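Putative exported protein (Bacteroides fragilis, PDB 4RAA) is of unknown function but is probably an exported, lipid-anchored protein built as a six-bladed beta-propeller of the YWTD superfamily. Local coordinates at residues 148-159 / 171-180; 296-304 / 325-336. All blocks are in the same frame, centred on the assembly; numbering follows the deposited sequence.

Contact 1: residues 148-159 / 171-180; sequences EYTDSKLSDFYF and YKMNKEFKSG
Lys175 leaves its backbone with CG trans to N (chi1 177°) and then bends at chi3 (68°), which lays its methylenes over one face of the Tyr158 ring and turns the ammonium toward the carbonyls of the 148-159 segment. Its CD sits 3.8 Å from the Tyr158 ring centroid, a CH-pi contact offset toward the rim. Beyond it, NZ donates to two backbone carbonyls: Glu148 O at 2.9 Å, approached in the carbonyl plane, and Phe157 O, approached from above its plane. A long flexible cation suits this place because it can cross an aromatic surface and still tie together the two ends of an irregular loop.

The backbones meet at the open end of the hairpin 157-162/168-174, away from its turn. Phe159 and Lys172 form an antiparallel hydrogen-bonded pair, and Tyr158 N donates to Met173 O at 2.9 Å, where both strands turn a corner. Tyr171 CB stands over the centre of the Phe157 ring, 3.4 Å from its centroid, while the two rings are slid apart and barely overlap. On the Tyr171 ring, the extended Lys153 chain lies across one face, with CG 4.2 Å from the centroid. Selenomethionine Met173 runs beside Phe159 in a Met-aromatic contact.

Toward the surface, Lys178 NZ forms a salt bridge with Asp156 OD1 at 2.9 Å. The lysines thus work in two ways: Lys178 meets a formal charge, whereas Lys175 spreads its charge over carbonyl dipoles, which probably stabilises the ammonium in a partly buried setting.

Contact 2: residues 296-304 / 325-336; sequences FQDQLKVGE and SLKDMAGNGYVF
Two helix ends meet here, and at each a Schellman motif turns the chain: Lys301, at positive phi, follows helix 293-299, and Gly333 closes helix 323-331. In the first, Val302 N binds Gln297 O and Lys301 N binds Asp298 O weakly. Tyr334, just past the second motif, reaches back to the first. With CG trans to its backbone N (chi1 -175°), its ring extends toward 296-304 and presents the hydroxyl to two partners. The hydroxyl donates to Asp298 OD1 at 3.0 Å, from above the carboxylate plane, and accepts a weak bond from Gly303 N at 3.4 Å. A tyrosine suits the position because one oxygen serves as both donor and acceptor, linking a helix side chain to the backbone of the following loop.

Gly303 has positive phi, and its CA lies 3.6 Å from SE of selenomethionine Met329 and also against Leu326 CD2; a residue without a side chain fits the close approach of the two. Leu326 CD2 also rests against Val302 O, while the Phe336 ring presents its edge to Lys301 O and takes Tyr334 CD2 over the centre of one face. Leu344 of helix 338-345 packs on both Leu326 and Phe336, continuing the apolar layer.

At the other end of the contact, the extended Glu304 side chain meets Ser325, whose OG donates weakly to Glu304 OE1 at 3.0 Å; Ser325 N is bound by Asp322 OD2. The helix-ending carbonyls have their own donors: Met329 O receives Tyr334 N, and Ala330 O receives Gly333 N. Asp328 O takes both Asn332 N and Asn332 ND2, which approach it from opposite faces of the carbonyl plane.

In the fold
Contacts 1 and 2 lie on opposite sides of the chain's centre, about 44 Å apart between their centres, and share no secondary-structure element. Both are partly buried and peripheral, and neither is touched by the other chain of the assembly. Contact 1 belongs to a four-stranded antiparallel sheet, joining the end of one hairpin to the loops around it; its chemistry is backbone pairing, lysine methylenes on rings and a salt bridge. Contact 2 joins the ends of two helices and the loops that follow them, so side-chain bonds and apolar packing replace strand pairing. It also buries less area, roughly 470 Å² against 1020 Å², and its polar links across the segments are mostly weak.

Contact 1: residues 148-159 / 171-180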
loop_
_atom_site.group_PDB
_atom_site.type_symbol
_atom_site.label_atom_id
_atom_site.label_comp_id
_atom_site.label_asym_id
_atom_site.label_seq_id
_atom_site.Cartn_x
_atom_site.Cartn_y
_atom_site.Cartn_z
ATOM N N GLU A 148 1.920 10.302 18.028
ATOM C CA GLU A 148 1.714 9.260 19.040
ATOM C C GLU A 148 2.260 9.694 20.404
ATOM O O GLU A 148 3.248 10.426 20.486
ATOM C CB GLU A 148 2.348 7.925 18.619
ATOM C CG GLU A 148 1.679 7.278 17.411
ATOM C CD GLU A 148 2.016 5.803 17.187
ATOM O OE1 GLU A 148 2.719 5.176 18.016
ATOM O OE2 GLU A 148 1.542 5.254 16.166
ATOM N N TYR A 149 1.597 9.210 21.457
ATOM C CA TYR A 149 1.928 9.501 22.878
ATOM C C TYR A 149 1.792 8.277 23.828
ATOM O O TYR A 149 1.911 8.423 25.049
ATOM C CB TYR A 149 1.035 10.660 23.367
ATOM C CG TYR A 149 -0.431 10.458 23.067
ATOM C CD1 TYR A 149 -0.967 10.847 21.828
ATOM C CD2 TYR A 149 -1.288 9.853 23.998
ATOM C CE1 TYR A 149 -2.316 10.648 21.525
ATOM C CE2 TYR A 149 -2.643 9.656 23.710
ATOM C CZ TYR A 149 -3.154 10.058 22.472
ATOM O OH TYR A 149 -4.482 9.874 22.170
ATOM N N THR A 150 1.653 7.078 23.252
ATOM C CA THR A 150 1.368 5.827 23.964
ATOM C C THR A 150 2.679 5.068 24.312
ATOM O O THR A 150 3.729 5.700 24.472
ATOM C CB THR A 150 0.388 4.999 23.087
ATOM O OG1 THR A 150 1.041 4.632 21.862
ATOM C CG2 THR A 150 -0.879 5.815 22.761
ATOM N N ASP A 151 2.599 3.740 24.476
ATOM C CA ASP A 151 3.757 2.861 24.779
ATOM C C ASP A 151 4.828 2.855 23.679
ATOM O O ASP A 151 6.019 2.912 23.986
ATOM C CB ASP A 151 3.294 1.402 25.012
ATOM C CG ASP A 151 2.522 1.221 26.316
ATOM O OD1 ASP A 151 3.141 1.307 27.399
ATOM O OD2 ASP A 151 1.305 0.946 26.257
ATOM N N SER A 152 4.367 2.736 22.427
ATOM C CA SER A 152 5.171 2.731 21.178
ATOM C C SER A 152 6.475 3.565 21.174
ATOM O O SER A 152 6.481 4.671 21.711
ATOM C CB SER A 152 4.239 3.198 20.037
ATOM O OG SER A 152 4.923 3.520 18.844
ATOM N N LYS A 153 7.559 3.038 20.578
ATOM C CA LYS A 153 8.859 3.771 20.479
ATOM C C LYS A 153 8.703 5.070 19.703
ATOM O O LYS A 153 9.338 6.075 20.028
ATOM C CB LYS A 153 9.977 2.938 19.816
ATOM C CG LYS A 153 11.334 3.659 19.758
ATOM C CD LYS A 153 12.495 2.795 19.271
ATOM C CE LYS A 153 13.790 3.612 19.216
ATOM N NZ LYS A 153 14.985 2.843 18.753
ATOM N N LEU A 154 7.866 5.027 18.672
ATOM C CA LEU A 154 7.550 6.199 17.856
ATOM C C LEU A 154 6.926 7.360 18.661
ATOM O O LEU A 154 7.052 8.521 18.261
ATOM C CB LEU A 154 6.632 5.784 16.696
ATOM C CG LEU A 154 6.250 6.825 15.649
ATOM C CD1 LEU A 154 7.470 7.444 14.990
ATOM C CD2 LEU A 154 5.364 6.184 14.608
ATOM N N SER A 155 6.264 7.041 19.779
ATOM C CA SER A 155 5.685 8.045 20.690
ATOM C C SER A 155 6.722 8.917 21.410
ATOM O O SER A 155 6.349 9.951 21.941
ATOM C CB SER A 155 4.819 7.376 21.762
ATOM O OG SER A 155 3.936 6.424 21.199
ATOM N N ASP A 156 7.988 8.471 21.475
ATOM C CA ASP A 156 9.104 9.215 22.108
ATOM C C ASP A 156 9.910 10.113 21.147
ATOM O O ASP A 156 10.979 10.622 21.518
ATOM C CB ASP A 156 10.067 8.234 22.809
ATOM C CG ASP A 156 9.410 7.451 23.937
ATOM O OD1 ASP A 156 8.489 7.975 24.607
ATOM O OD2 ASP A 156 9.852 6.306 24.174
ATOM N N PHE A 157 9.414 10.302 19.924
ATOM C CA PHE A 157 10.054 11.164 18.928
ATOM C C PHE A 157 9.021 12.053 18.252
ATOM O O PHE A 157 7.825 11.727 18.235
ATOM C CB PHE A 157 10.783 10.327 17.886
ATOM C CG PHE A 157 11.984 9.609 18.416
ATOM C CD1 PHE A 157 11.870 8.326 18.962
ATOM C CD2 PHE A 157 13.252 10.194 18.344
ATOM C CE1 PHE A 157 12.998 7.645 19.438
ATOM C CE2 PHE A 157 14.385 9.517 18.821
ATOM C CZ PHE A 157 14.258 8.241 19.368
ATOM N N TYR A 158 9.487 13.176 17.708
ATOM C CA TYR A 158 8.613 14.115 16.982
ATOM C C TYR A 158 8.391 13.698 15.519
ATOM O O TYR A 158 7.269 13.814 15.017
ATOM C CB TYR A 158 9.139 15.555 17.058
ATOM C CG TYR A 158 8.750 16.301 18.316
ATOM C CD1 TYR A 158 7.433 16.701 18.516
ATOM C CD2 TYR A 158 9.698 16.664 19.277
ATOM C CE1 TYR A 158 7.056 17.397 19.654
ATOM C CE2 TYR A 158 9.334 17.381 20.417
ATOM C CZ TYR A 158 8.009 17.742 20.603
ATOM O OH TYR A 158 7.619 18.442 21.724
ATOM N N PHE A 159 9.454 13.221 14.855
ATOM C CA PHE A 159 9.421 12.791 13.435
ATOM C C PHE A 159 10.077 11.433 13.240
ATOM O O PHE A 159 10.780 10.938 14.121
ATOM C CB PHE A 159 10.159 13.797 12.544
ATOM C CG PHE A 159 9.726 15.219 12.747
ATOM C CD1 PHE A 159 8.666 15.751 12.018
ATOM C CD2 PHE A 159 10.382 16.033 13.676
ATOM C CE1 PHE A 159 8.261 17.062 12.217
ATOM C CE2 PHE A 159 9.990 17.346 13.874
ATOM C CZ PHE A 159 8.924 17.856 13.149
ATOM N N TYR A 171 14.369 7.248 13.720
ATOM C CA TYR A 171 13.496 8.130 14.479
ATOM C C TYR A 171 14.287 9.414 14.702
ATOM O O TYR A 171 15.479 9.356 15.024
ATOM C CB TYR A 171 13.119 7.524 15.829
ATOM C CG TYR A 171 12.467 6.166 15.779
ATOM C CD1 TYR A 171 13.243 4.996 15.756
ATOM C CD2 TYR A 171 11.072 6.037 15.783
ATOM C CE1 TYR A 171 12.646 3.735 15.719
ATOM C CE2 TYR A 171 10.460 4.786 15.750
ATOM C CZ TYR A 171 11.246 3.638 15.714
ATOM O OH TYR A 171 10.644 2.401 15.680
ATOM N N LYS A 172 13.610 10.560 14.576
ATOM C CA LYS A 172 14.240 11.884 14.623
ATOM C C LYS A 172 13.609 12.803 15.662
ATOM O O LYS A 172 12.384 12.869 15.767
ATOM C CB LYS A 172 14.096 12.550 13.244
ATOM C CG LYS A 172 14.677 11.779 12.053
ATOM C CD LYS A 172 16.182 11.559 12.185
ATOM C CE LYS A 172 16.799 10.977 10.924
ATOM N NZ LYS A 172 18.264 10.760 11.068
HETATM N N MSE A 173 14.463 13.535 16.379
HETATM C CA MSE A 173 14.093 14.519 17.413
HETATM C C MSE A 173 13.359 13.984 18.617
HETATM O O MSE A 173 12.182 13.635 18.538
HETATM C CB MSE A 173 13.339 15.719 16.850
HETATM C CG MSE A 173 14.380 16.656 16.266
HETATM SE SE MSE A 173 13.462 17.847 15.036
HETATM C CE MSE A 173 12.823 18.977 16.497
ATOM N N ASN A 174 14.058 13.994 19.752
ATOM C CA ASN A 174 13.538 13.519 21.027
ATOM C C ASN A 174 12.374 14.397 21.526
ATOM O O ASN A 174 12.487 15.622 21.502
ATOM C CB ASN A 174 14.669 13.517 22.065
ATOM C CG ASN A 174 14.307 12.741 23.304
ATOM O OD1 ASN A 174 14.190 13.311 24.392
ATOM N ND2 ASN A 174 14.083 11.434 23.143
ATOM N N LYS A 175 11.280 13.755 21.946
ATOM C CA LYS A 175 10.055 14.418 22.439
ATOM C C LYS A 175 9.905 14.165 23.943
ATOM O O LYS A 175 9.515 13.067 24.357
ATOM C CB LYS A 175 8.841 13.895 21.659
ATOM C CG LYS A 175 7.469 14.425 22.090
ATOM C CD LYS A 175 6.395 14.206 21.026
ATOM C CE LYS A 175 6.047 12.740 20.833
ATOM N NZ LYS A 175 5.230 12.408 19.630
ATOM N N GLU A 176 10.220 15.183 24.746
ATOM C CA GLU A 176 10.180 15.073 26.210
ATOM C C GLU A 176 8.752 15.163 26.735
ATOM O O GLU A 176 8.310 14.297 27.489
ATOM C CB GLU A 176 11.036 16.154 26.872
ATOM C CG GLU A 176 12.492 16.156 26.429
ATOM C CD GLU A 176 13.365 17.110 27.238
ATOM O OE1 GLU A 176 13.333 17.052 28.493
ATOM O OE2 GLU A 176 14.120 17.895 26.616
ATOM N N PHE A 177 8.052 16.228 26.352
ATOM C CA PHE A 177 6.657 16.434 26.748
ATOM C C PHE A 177 5.779 15.621 25.808
ATOM O O PHE A 177 5.768 15.886 24.598
ATOM C CB PHE A 177 6.254 17.910 26.685
ATOM C CG PHE A 177 4.825 18.142 27.062
ATOM C CD1 PHE A 177 4.419 18.018 28.391
ATOM C CD2 PHE A 177 3.873 18.433 26.092
ATOM C CE1 PHE A 177 3.091 18.197 28.749
ATOM C CE2 PHE A 177 2.544 18.623 26.443
ATOM C CZ PHE A 177 2.150 18.512 27.774
ATOM N N LYS A 178 5.064 14.636 26.366
ATOM C CA LYS A 178 4.168 13.762 25.600
ATOM C C LYS A 178 2.724 14.004 26.013
ATOM O O LYS A 178 2.415 14.029 27.209
ATOM C CB LYS A 178 4.527 12.286 25.791
ATOM C CG LYS A 178 5.905 11.904 25.256
ATOM C CD LYS A 178 6.094 10.392 25.151
ATOM C CE LYS A 178 6.059 9.673 26.494
ATOM N NZ LYS A 178 6.223 8.200 26.324
ATOM N N SER A 179 1.855 14.176 25.014
ATOM C CA SER A 179 0.434 14.426 25.234
ATOM C C SER A 179 -0.402 14.129 23.998
ATOM O O SER A 179 0.115 14.084 22.870
ATOM C CB SER A 179 0.209 15.894 25.636
ATOM O OG SER A 179 -1.169 16.200 25.822
ATOM N N GLY A 180 -1.698 13.925 24.243
ATOM C CA GLY A 180 -2.688 13.751 23.188
ATOM C C GLY A 180 -3.054 15.072 22.539
ATOM O O GLY A 180 -3.517 15.082 21.392
#

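Contact 2: residues 296-304 / 325-336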
loop_
_atom_site.group_PDB
_atom_site.type_symbol
_atom_site.label_atom_id
_atom_site.label_comp_id
_atom_site.label_asym_id
_atom_site.label_seq_id
_atom_site.Cartn_x
_atom_site.Cartn_y
_atom_site.Cartn_z
ATOM N N PHE A 296 -0.356 45.269 11.137
ATOM C CA PHE A 296 0.122 44.729 9.839
ATOM C C PHE A 296 -0.906 44.819 8.706
ATOM O O PHE A 296 -0.597 45.313 7.629
ATOM C CB PHE A 296 0.558 43.260 10.016
ATOM C CG PHE A 296 1.307 42.671 8.843
ATOM C CD1 PHE A 296 2.637 43.004 8.612
ATOM C CD2 PHE A 296 0.709 41.725 8.012
ATOM C CE1 PHE A 296 3.341 42.442 7.545
ATOM C CE2 PHE A 296 1.407 41.152 6.950
ATOM C CZ PHE A 296 2.724 41.514 6.715
ATOM N N GLN A 297 -2.120 44.352 8.967
ATOM C CA GLN A 297 -3.202 44.356 7.957
ATOM C C GLN A 297 -3.713 45.765 7.573
ATOM O O GLN A 297 -4.079 45.985 6.415
ATOM C CB GLN A 297 -4.355 43.447 8.395
ATOM C CG GLN A 297 -5.187 43.990 9.543
ATOM C CD GLN A 297 -6.008 42.942 10.265
ATOM O OE1 GLN A 297 -6.054 41.767 9.876
ATOM N NE2 GLN A 297 -6.655 43.364 11.344
ATOM N N ASP A 298 -3.757 46.690 8.540
ATOM C CA ASP A 298 -4.120 48.101 8.275
ATOM C C ASP A 298 -3.005 48.842 7.497
ATOM O O ASP A 298 -3.309 49.655 6.623
ATOM C CB ASP A 298 -4.546 48.846 9.562
ATOM C CG ASP A 298 -5.958 48.446 10.056
ATOM O OD1 ASP A 298 -6.604 47.526 9.499
ATOM O OD2 ASP A 298 -6.439 49.080 11.019
ATOM N N GLN A 299 -1.736 48.544 7.789
ATOM C CA GLN A 299 -0.589 49.133 7.057
ATOM C C GLN A 299 -0.533 48.730 5.578
ATOM O O GLN A 299 -0.155 49.544 4.743
ATOM C CB GLN A 299 0.749 48.794 7.729
ATOM C CG GLN A 299 1.044 49.606 8.986
ATOM C CD GLN A 299 2.422 49.333 9.585
ATOM O OE1 GLN A 299 3.196 48.508 9.084
ATOM N NE2 GLN A 299 2.738 50.034 10.664
ATOM N N LEU A 300 -0.887 47.486 5.264
ATOM C CA LEU A 300 -0.942 47.006 3.862
ATOM C C LEU A 300 -2.287 47.274 3.159
ATOM O O LEU A 300 -2.413 46.984 1.967
ATOM C CB LEU A 300 -0.629 45.506 3.796
ATOM C CG LEU A 300 0.703 45.053 4.394
ATOM C CD1 LEU A 300 0.789 43.539 4.361
ATOM C CD2 LEU A 300 1.872 45.682 3.654
ATOM N N LYS A 301 -3.272 47.813 3.892
ATOM C CA LYS A 301 -4.610 48.158 3.377
ATOM C C LYS A 301 -5.359 46.935 2.828
ATOM O O LYS A 301 -5.821 46.946 1.677
ATOM C CB LYS A 301 -4.537 49.311 2.348
ATOM C CG LYS A 301 -4.035 50.636 2.906
ATOM C CD LYS A 301 -4.119 51.733 1.850
ATOM C CE LYS A 301 -3.983 53.129 2.444
ATOM N NZ LYS A 301 -2.649 53.357 3.063
ATOM N N VAL A 302 -5.465 45.893 3.670
ATOM C CA VAL A 302 -6.152 44.612 3.333
ATOM C C VAL A 302 -7.249 44.151 4.328
ATOM O O VAL A 302 -7.656 42.985 4.289
ATOM C CB VAL A 302 -5.131 43.465 3.073
ATOM C CG1 VAL A 302 -4.121 43.882 2.013
ATOM C CG2 VAL A 302 -4.414 43.038 4.349
ATOM N N GLY A 303 -7.701 45.042 5.220
ATOM C CA GLY A 303 -8.819 44.768 6.138
ATOM C C GLY A 303 -8.664 43.727 7.236
ATOM O O GLY A 303 -8.568 44.086 8.409
ATOM N N GLU A 304 -8.718 42.447 6.841
ATOM C CA GLU A 304 -8.577 41.267 7.722
ATOM C C GLU A 304 -7.525 40.331 7.186
ATOM O O GLU A 304 -7.487 40.076 5.990
ATOM C CB GLU A 304 -9.838 40.407 7.773
ATOM C CG GLU A 304 -10.881 40.761 8.813
ATOM C CD GLU A 304 -11.991 39.707 8.884
ATOM O OE1 GLU A 304 -12.095 38.831 7.980
ATOM O OE2 GLU A 304 -12.785 39.761 9.847
ATOM N N SER A 325 -16.575 39.811 4.118
ATOM C CA SER A 325 -16.027 40.532 5.281
ATOM C C SER A 325 -15.373 41.853 4.828
ATOM O O SER A 325 -15.616 42.906 5.431
ATOM C CB SER A 325 -15.044 39.630 6.069
ATOM O OG SER A 325 -14.629 40.217 7.289
ATOM N N LEU A 326 -14.599 41.781 3.739
ATOM C CA LEU A 326 -13.944 42.954 3.141
ATOM C C LEU A 326 -14.912 43.889 2.403
ATOM O O LEU A 326 -14.728 45.110 2.440
ATOM C CB LEU A 326 -12.848 42.537 2.154
ATOM C CG LEU A 326 -11.609 41.756 2.599
ATOM C CD1 LEU A 326 -10.563 41.848 1.495
ATOM C CD2 LEU A 326 -11.031 42.267 3.905
ATOM N N LYS A 327 -15.903 43.329 1.700
ATOM C CA LYS A 327 -16.897 44.154 0.988
ATOM C C LYS A 327 -17.704 45.045 1.943
ATOM O O LYS A 327 -18.001 46.196 1.607
ATOM C CB LYS A 327 -17.814 43.318 0.101
ATOM C CG LYS A 327 -17.095 42.691 -1.088
ATOM C CD LYS A 327 -18.022 42.414 -2.260
ATOM C CE LYS A 327 -18.376 43.693 -3.006
ATOM N NZ LYS A 327 -19.105 43.356 -4.249
ATOM N N ASP A 328 -18.019 44.521 3.128
ATOM C CA ASP A 328 -18.678 45.310 4.188
ATOM C C ASP A 328 -17.737 46.410 4.700
ATOM O O ASP A 328 -18.187 47.514 4.986
ATOM C CB ASP A 328 -19.135 44.422 5.359
ATOM C CG ASP A 328 -20.186 43.386 4.957
ATOM O OD1 ASP A 328 -20.965 43.610 4.004
ATOM O OD2 ASP A 328 -20.236 42.333 5.616
HETATM N N MSE A 329 -16.438 46.098 4.816
HETATM C CA MSE A 329 -15.404 47.090 5.210
HETATM C C MSE A 329 -15.368 48.189 4.158
HETATM O O MSE A 329 -15.436 49.390 4.506
HETATM C CB MSE A 329 -14.033 46.442 5.466
HETATM C CG MSE A 329 -14.019 45.602 6.747
HETATM SE SE MSE A 329 -12.287 44.695 6.958
HETATM C CE MSE A 329 -11.574 46.070 8.167
ATOM N N ALA A 330 -15.327 47.784 2.876
ATOM C CA ALA A 330 -15.371 48.725 1.730
ATOM C C ALA A 330 -16.628 49.579 1.790
ATOM O O ALA A 330 -16.549 50.786 1.603
ATOM C CB ALA A 330 -15.308 47.988 0.396
ATOM N N GLY A 331 -17.772 48.935 2.060
ATOM C CA GLY A 331 -19.069 49.609 2.243
ATOM C C GLY A 331 -19.070 50.627 3.377
ATOM O O GLY A 331 -19.801 51.610 3.308
ATOM N N ASN A 332 -18.253 50.381 4.411
ATOM C CA ASN A 332 -18.035 51.311 5.541
ATOM C C ASN A 332 -16.833 52.264 5.332
ATOM O O ASN A 332 -16.259 52.776 6.301
ATOM C CB ASN A 332 -17.898 50.535 6.870
ATOM C CG ASN A 332 -19.223 50.023 7.379
ATOM O OD1 ASN A 332 -19.734 50.522 8.378
ATOM N ND2 ASN A 332 -19.818 49.075 6.668
ATOM N N GLY A 333 -16.464 52.517 4.073
ATOM C CA GLY A 333 -15.371 53.431 3.740
ATOM C C GLY A 333 -13.982 53.028 4.188
ATOM O O GLY A 333 -13.198 53.888 4.599
ATOM N N TYR A 334 -13.672 51.733 4.123
ATOM C CA TYR A 334 -12.340 51.267 4.490
ATOM C C TYR A 334 -11.414 51.606 3.326
ATOM O O TYR A 334 -11.725 51.323 2.164
ATOM C CB TYR A 334 -12.283 49.775 4.814
ATOM C CG TYR A 334 -10.917 49.339 5.313
ATOM C CD1 TYR A 334 -10.555 49.478 6.662
ATOM C CD2 TYR A 334 -9.967 48.804 4.429
ATOM C CE1 TYR A 334 -9.289 49.090 7.112
ATOM C CE2 TYR A 334 -8.708 48.410 4.866
ATOM C CZ TYR A 334 -8.370 48.553 6.202
ATOM O OH TYR A 334 -7.123 48.143 6.606
ATOM N N VAL A 335 -10.281 52.205 3.675
ATOM C CA VAL A 335 -9.279 52.660 2.715
ATOM C C VAL A 335 -8.416 51.471 2.219
ATOM O O VAL A 335 -7.303 51.240 2.711
ATOM C CB VAL A 335 -8.474 53.862 3.312
ATOM C CG1 VAL A 335 -7.778 53.520 4.654
ATOM C CG2 VAL A 335 -7.503 54.442 2.287
ATOM N N PHE A 336 -8.954 50.723 1.243
ATOM C CA PHE A 336 -8.275 49.540 0.638
ATOM C C PHE A 336 -7.156 49.846 -0.350
ATOM O O PHE A 336 -7.033 50.964 -0.826
ATOM C CB PHE A 336 -9.278 48.613 -0.091
ATOM C CG PHE A 336 -10.006 47.679 0.816
ATOM C CD1 PHE A 336 -9.327 46.637 1.429
ATOM C CD2 PHE A 336 -11.372 47.811 1.041
ATOM C CE1 PHE A 336 -9.985 45.755 2.275
ATOM C CE2 PHE A 336 -12.033 46.928 1.883
ATOM C CZ PHE A 336 -11.343 45.896 2.500
#